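Long-range contacts in separin (Saccharomyces cerevisiae, PDB 5U1T), which cleaves the cohesin subunit SCC1 as a caspase-like cysteine protease at the onset of anaphase, and is held inactive by securin for most of the cell cycle: residues A[1187-1193]-A[1222-1226]; A[842-848]-A[1505-1509]. All blocks are in the same frame, centred on the assembly; numbering follows the deposited sequence.

Contact 1. Residues A[1187-1193]-A[1222-1226]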
loop_
_atom_site.group_PDB
_atom_site.type_symbol
_atom_site.label_atom_id
_atom_site.label_comp_id
_atom_site.label_asym_id
_atom_site.label_seq_id
_atom_site.Cartn_x
_atom_site.Cartn_y
_atom_site.Cartn_z
ATOM N N LEU A 1187 -42.414 5.818 19.656
ATOM C CA LEU A 1187 -42.315 4.472 20.206
ATOM C C LEU A 1187 -40.939 4.160 20.783
ATOM O O LEU A 1187 -40.823 3.651 21.906
ATOM C CB LEU A 1187 -42.654 3.446 19.125
ATOM C CG LEU A 1187 -42.561 1.983 19.537
ATOM C CD1 LEU A 1187 -43.667 1.633 20.514
ATOM C CD2 LEU A 1187 -42.600 1.098 18.321
ATOM N N LEU A 1188 -39.907 4.437 19.989
ATOM C CA LEU A 1188 -38.522 4.245 20.396
ATOM C C LEU A 1188 -38.235 5.029 21.672
ATOM O O LEU A 1188 -37.587 4.524 22.595
ATOM C CB LEU A 1188 -37.566 4.671 19.280
ATOM C CG LEU A 1188 -37.316 3.643 18.173
ATOM C CD1 LEU A 1188 -36.403 4.202 17.099
ATOM C CD2 LEU A 1188 -36.749 2.364 18.748
ATOM N N SER A 1189 -38.735 6.255 21.728
ATOM C CA SER A 1189 -38.616 7.052 22.929
ATOM C C SER A 1189 -39.245 6.323 24.134
ATOM O O SER A 1189 -38.599 6.185 25.171
ATOM C CB SER A 1189 -39.258 8.418 22.719
ATOM O OG SER A 1189 -39.682 8.964 23.959
ATOM N N ILE A 1190 -40.485 5.847 23.975
ATOM C CA ILE A 1190 -41.179 5.061 24.994
ATOM C C ILE A 1190 -40.407 3.805 25.372
ATOM O O ILE A 1190 -40.159 3.556 26.554
ATOM C CB ILE A 1190 -42.592 4.631 24.526
ATOM C CG1 ILE A 1190 -43.524 5.848 24.398
ATOM C CG2 ILE A 1190 -43.181 3.603 25.480
ATOM C CD1 ILE A 1190 -44.764 5.587 23.569
ATOM N N ILE A 1191 -40.040 3.014 24.364
ATOM C CA ILE A 1191 -39.272 1.789 24.576
ATOM C C ILE A 1191 -37.926 2.017 25.291
ATOM O O ILE A 1191 -37.619 1.341 26.283
ATOM C CB ILE A 1191 -39.008 1.070 23.248
ATOM C CG1 ILE A 1191 -40.277 0.378 22.772
ATOM C CG2 ILE A 1191 -37.902 0.038 23.409
ATOM C CD1 ILE A 1191 -40.160 -0.173 21.387
ATOM N N ASN A 1192 -37.124 2.961 24.798
ATOM C CA ASN A 1192 -35.838 3.251 25.433
ATOM C C ASN A 1192 -35.996 3.793 26.856
ATOM O O ASN A 1192 -35.087 3.671 27.651
ATOM C CB ASN A 1192 -35.028 4.234 24.581
ATOM C CG ASN A 1192 -34.612 3.637 23.253
ATOM O OD1 ASN A 1192 -34.249 2.459 23.170
ATOM N ND2 ASN A 1192 -34.670 4.441 22.202
ATOM N N GLU A 1193 -37.145 4.378 27.185
ATOM C CA GLU A 1193 -37.378 4.873 28.541
ATOM C C GLU A 1193 -37.768 3.741 29.476
ATOM O O GLU A 1193 -37.203 3.601 30.557
ATOM C CB GLU A 1193 -38.468 5.946 28.567
ATOM C CG GLU A 1193 -38.000 7.351 28.186
ATOM C CD GLU A 1193 -39.158 8.340 28.049
ATOM O OE1 GLU A 1193 -40.051 8.342 28.932
ATOM O OE2 GLU A 1193 -39.190 9.100 27.055
ATOM N N LEU A 1222 -45.673 5.286 31.005
ATOM C CA LEU A 1222 -45.089 4.769 29.789
ATOM C C LEU A 1222 -46.060 3.809 29.120
ATOM O O LEU A 1222 -46.157 3.772 27.895
ATOM C CB LEU A 1222 -43.755 4.080 30.097
ATOM C CG LEU A 1222 -42.572 5.019 30.299
ATOM C CD1 LEU A 1222 -41.362 4.285 30.889
ATOM C CD2 LEU A 1222 -42.221 5.661 28.963
ATOM N N ASP A 1223 -46.788 3.050 29.934
ATOM C CA ASP A 1223 -47.764 2.098 29.418
ATOM C C ASP A 1223 -48.907 2.835 28.718
ATOM O O ASP A 1223 -49.358 2.395 27.667
ATOM C CB ASP A 1223 -48.296 1.200 30.544
ATOM C CG ASP A 1223 -49.186 0.062 30.034
ATOM O OD1 ASP A 1223 -48.650 -0.951 29.539
ATOM O OD2 ASP A 1223 -50.429 0.170 30.155
ATOM N N LYS A 1224 -49.354 3.960 29.279
ATOM C CA LYS A 1224 -50.462 4.700 28.673
ATOM C C LYS A 1224 -50.022 5.387 27.391
ATOM O O LYS A 1224 -50.794 5.450 26.423
ATOM C CB LYS A 1224 -51.054 5.747 29.625
ATOM C CG LYS A 1224 -52.295 6.467 29.051
ATOM C CD LYS A 1224 -52.855 7.505 30.037
ATOM C CE LYS A 1224 -54.234 8.074 29.612
ATOM N NZ LYS A 1224 -55.215 8.347 30.767
ATOM N N ARG A 1225 -48.799 5.916 27.390
ATOM C CA ARG A 1225 -48.253 6.541 26.199
ATOM C C ARG A 1225 -48.222 5.544 25.045
ATOM O O ARG A 1225 -48.570 5.894 23.915
ATOM C CB ARG A 1225 -46.865 7.092 26.471
ATOM C CG ARG A 1225 -46.866 8.325 27.336
ATOM C CD ARG A 1225 -45.440 8.771 27.654
ATOM N NE ARG A 1225 -44.533 8.692 26.505
ATOM C CZ ARG A 1225 -43.217 8.903 26.573
ATOM N NH1 ARG A 1225 -42.645 9.209 27.732
ATOM N NH2 ARG A 1225 -42.462 8.813 25.481
ATOM N N MET A 1226 -47.835 4.299 25.330
ATOM C CA MET A 1226 -47.782 3.293 24.270
ATOM C C MET A 1226 -49.166 2.863 23.787
ATOM O O MET A 1226 -49.395 2.711 22.581
ATOM C CB MET A 1226 -47.016 2.055 24.702
ATOM C CG MET A 1226 -46.918 1.077 23.549
ATOM S SD MET A 1226 -45.888 -0.348 23.842
ATOM C CE MET A 1226 -44.275 0.429 24.016
#

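Contact 2. Residues A[842-848]-A[1505-1509]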
loop_
_atom_site.group_PDB
_atom_site.type_symbol
_atom_site.label_atom_id
_atom_site.label_comp_id
_atom_site.label_asym_id
_atom_site.label_seq_id
_atom_site.Cartn_x
_atom_site.Cartn_y
_atom_site.Cartn_z
ATOM N N TYR A 842 -19.975 6.518 6.180
ATOM C CA TYR A 842 -20.540 5.323 6.766
ATOM C C TYR A 842 -21.517 5.687 7.888
ATOM O O TYR A 842 -22.545 5.049 8.043
ATOM C CB TYR A 842 -19.436 4.398 7.289
ATOM C CG TYR A 842 -19.984 3.295 8.151
ATOM C CD1 TYR A 842 -20.721 2.259 7.589
ATOM C CD2 TYR A 842 -19.802 3.306 9.533
ATOM C CE1 TYR A 842 -21.240 1.262 8.367
ATOM C CE2 TYR A 842 -20.318 2.317 10.314
ATOM C CZ TYR A 842 -21.037 1.295 9.723
ATOM O OH TYR A 842 -21.560 0.293 10.490
ATOM N N TYR A 843 -21.193 6.720 8.657
ATOM C CA TYR A 843 -22.038 7.121 9.774
ATOM C C TYR A 843 -23.290 7.780 9.251
ATOM O O TYR A 843 -24.324 7.771 9.911
ATOM C CB TYR A 843 -21.274 8.042 10.739
ATOM C CG TYR A 843 -20.257 7.260 11.529
ATOM C CD1 TYR A 843 -20.542 5.959 11.942
ATOM C CD2 TYR A 843 -19.007 7.782 11.837
ATOM C CE1 TYR A 843 -19.632 5.212 12.652
ATOM C CE2 TYR A 843 -18.079 7.028 12.559
ATOM C CZ TYR A 843 -18.406 5.745 12.957
ATOM O OH TYR A 843 -17.512 4.965 13.657
ATOM N N MET A 844 -23.207 8.317 8.047
ATOM C CA MET A 844 -24.381 8.851 7.377
ATOM C C MET A 844 -25.327 7.724 6.975
ATOM O O MET A 844 -26.495 7.764 7.292
ATOM C CB MET A 844 -23.981 9.660 6.152
ATOM C CG MET A 844 -23.817 11.140 6.409
ATOM S SD MET A 844 -23.739 12.061 4.841
ATOM C CE MET A 844 -24.760 11.031 3.762
ATOM N N ILE A 845 -24.806 6.725 6.278
ATOM C CA ILE A 845 -25.573 5.558 5.882
ATOM C C ILE A 845 -26.239 4.849 7.073
ATOM O O ILE A 845 -27.402 4.484 7.001
ATOM C CB ILE A 845 -24.678 4.550 5.117
ATOM C CG1 ILE A 845 -24.089 5.207 3.876
ATOM C CG2 ILE A 845 -25.454 3.288 4.724
ATOM C CD1 ILE A 845 -23.235 4.273 3.046
ATOM N N THR A 846 -25.518 4.658 8.170
ATOM C CA THR A 846 -26.107 3.980 9.320
ATOM C C THR A 846 -26.826 4.978 10.232
ATOM O O THR A 846 -27.357 4.615 11.284
ATOM C CB THR A 846 -25.057 3.217 10.129
ATOM O OG1 THR A 846 -23.966 4.092 10.412
ATOM C CG2 THR A 846 -24.554 2.032 9.351
ATOM N N GLU A 847 -26.815 6.238 9.820
ATOM C CA GLU A 847 -27.566 7.278 10.495
ATOM C C GLU A 847 -27.178 7.448 11.943
ATOM O O GLU A 847 -27.989 7.873 12.749
ATOM C CB GLU A 847 -29.064 6.995 10.406
ATOM C CG GLU A 847 -29.640 7.161 9.013
ATOM C CD GLU A 847 -31.109 6.731 8.919
ATOM O OE1 GLU A 847 -31.662 6.710 7.789
ATOM O OE2 GLU A 847 -31.710 6.413 9.973
ATOM N N GLN A 848 -25.941 7.119 12.282
ATOM C CA GLN A 848 -25.472 7.355 13.635
ATOM C C GLN A 848 -25.082 8.812 13.735
ATOM O O GLN A 848 -23.906 9.148 13.697
ATOM C CB GLN A 848 -24.309 6.443 13.967
ATOM C CG GLN A 848 -24.483 5.080 13.366
ATOM C CD GLN A 848 -23.429 4.109 13.814
ATOM O OE1 GLN A 848 -22.946 3.291 13.029
ATOM N NE2 GLN A 848 -23.070 4.178 15.090
ATOM N N TYR A 1505 -29.789 0.291 12.355
ATOM C CA TYR A 1505 -28.665 1.030 11.774
ATOM C C TYR A 1505 -28.972 1.716 10.439
ATOM O O TYR A 1505 -28.418 1.332 9.407
ATOM C CB TYR A 1505 -27.478 0.098 11.565
ATOM C CG TYR A 1505 -26.909 -0.464 12.845
ATOM C CD1 TYR A 1505 -25.944 0.238 13.574
ATOM C CD2 TYR A 1505 -27.333 -1.690 13.326
ATOM C CE1 TYR A 1505 -25.426 -0.269 14.742
ATOM C CE2 TYR A 1505 -26.816 -2.212 14.491
ATOM C CZ TYR A 1505 -25.864 -1.502 15.200
ATOM O OH TYR A 1505 -25.359 -2.044 16.364
ATOM N N GLY A 1506 -29.835 2.732 10.476
ATOM C CA GLY A 1506 -30.205 3.489 9.298
ATOM C C GLY A 1506 -30.589 2.633 8.111
ATOM O O GLY A 1506 -31.497 1.802 8.198
ATOM N N LYS A 1507 -29.873 2.815 7.008
ATOM C CA LYS A 1507 -30.215 2.185 5.747
ATOM C C LYS A 1507 -29.632 0.801 5.601
ATOM O O LYS A 1507 -29.682 0.200 4.536
ATOM C CB LYS A 1507 -29.765 3.068 4.589
ATOM C CG LYS A 1507 -30.376 4.451 4.639
ATOM C CD LYS A 1507 -29.728 5.380 3.626
ATOM C CE LYS A 1507 -30.007 6.842 3.993
ATOM N NZ LYS A 1507 -29.581 7.131 5.416
ATOM N N LEU A 1508 -29.076 0.280 6.676
ATOM C CA LEU A 1508 -28.627 -1.101 6.650
ATOM C C LEU A 1508 -29.641 -1.976 7.398
ATOM O O LEU A 1508 -30.516 -1.461 8.109
ATOM C CB LEU A 1508 -27.228 -1.232 7.256
ATOM C CG LEU A 1508 -26.070 -0.468 6.606
ATOM C CD1 LEU A 1508 -24.751 -0.875 7.288
ATOM C CD2 LEU A 1508 -26.018 -0.683 5.082
ATOM N N GLU A 1509 -29.534 -3.291 7.214
ATOM C CA GLU A 1509 -30.417 -4.225 7.896
ATOM C C GLU A 1509 -29.994 -4.380 9.345
ATOM O O GLU A 1509 -28.806 -4.437 9.650
ATOM C CB GLU A 1509 -30.420 -5.583 7.209
ATOM C CG GLU A 1509 -30.889 -5.546 5.783
ATOM C CD GLU A 1509 -32.280 -4.960 5.646
ATOM O OE1 GLU A 1509 -33.168 -5.294 6.454
ATOM O OE2 GLU A 1509 -32.480 -4.140 4.725
#

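Contact 1. Residues A[1187-1193]-A[1222-1226]
Arg1225 and Glu1193 form a salt bridge across an antiparallel helix pair, helix 1180-1198 against helix 1209-1237, whose local axes approach to 10.0 Å at 157°. Arg1225 NH1 donates to Glu1193 OE1 at 3.0 Å, reaching the syn side of the carboxylate from 27° out of its plane; the carboxylate and guanidinium planes stand 60° apart. At the guanidinium edge, NH2 makes a weak bond to Ser1189 OG (3.2 Å), which itself bonds weakly to Glu1193 OE2. Ile1190 lies alongside the arginine, pointing the other way, with CG1 near NE and NH2. The bend at chi3 sends the guanidinium across to helix 1180-1198, with NH1 and NH2 spaced along it to meet Glu1193 and Ser1189. A leucine in place of Arg1225 would probably leave the Glu1193 carboxylate without its cationic mate across the pair and Ser1189 OG without the NH2 donor. Beside these polar groups, Met1226 bends its methyl into an apolar layer, CE resting 3.7 Å from Ile1190 CG2 and 3.8 Å from Leu1187 CD1. Leu1580 backs Leu1222 and Trp1530 touches Ile1191, placing the pair against loops of the protease domain. Asp1223 OD1 accepts hydrogen bonds from Tyr1579 N and Leu1580 N.

Contact 2. Residues A[842-848]-A[1505-1509]
Tyr842 sets one ring carbon, CE1, 4.2 Å from Leu1508 CD1 where the end of helix 829-845, closed by a Schellman motif, meets a type II' turn running from Tyr1505 to Leu1508. The contact joins the helical region to a loop of the protease domain. The Tyr842 hydroxyl is hydrogen-bonded to Glu813 of helix 809-825. Ile845 works through both backbone and side chain: its O accepts a nearly straight bond from Lys1507 N at 3.0 Å. Its CG2 meets Leu1508 CD2 at 4.0 Å, and Ile804 touches both side chains. With chi1 at 51°, Thr846 has CG2 anti to its carbonyl carbon, and this methyl packs 3.6 Å from Leu1508 CD1. Its CA also makes a CA-H...O contact with Tyr1505 O (3.5 Å). Glu847, at positive phi after the helix, lays its extended chain over Gly1506, where a side chain would probably run into the helix end, and whose backbone, at positive phi, suits glycine. The lysine chain crosses that of Glu847 at about a right angle and bends at chi4, so that Lys1507 NZ reaches the anti lone pair of Glu847 OE1 in a salt bridge at 3.2 Å.

Contact 1 joins two helices close in sequence, whereas contact 2 brings together segments more than 650 residues apart; the helix pair of contact 1 falls within that long chain interval. Their centres lie 23 Å apart and their nearest atoms about 9 Å apart, so the two do not touch. Contact 1 is the one placed near the active site: the side chain of Ile1191 is about 11 Å from that of Cys1497, the catalytic cysteine inferred by similarity. Contact 2 lies away from that site, although its loop 1505-1509 follows Cys1497 closely in sequence. Both contacts lie on the same side of the chain's centre, contact 1 the farther out.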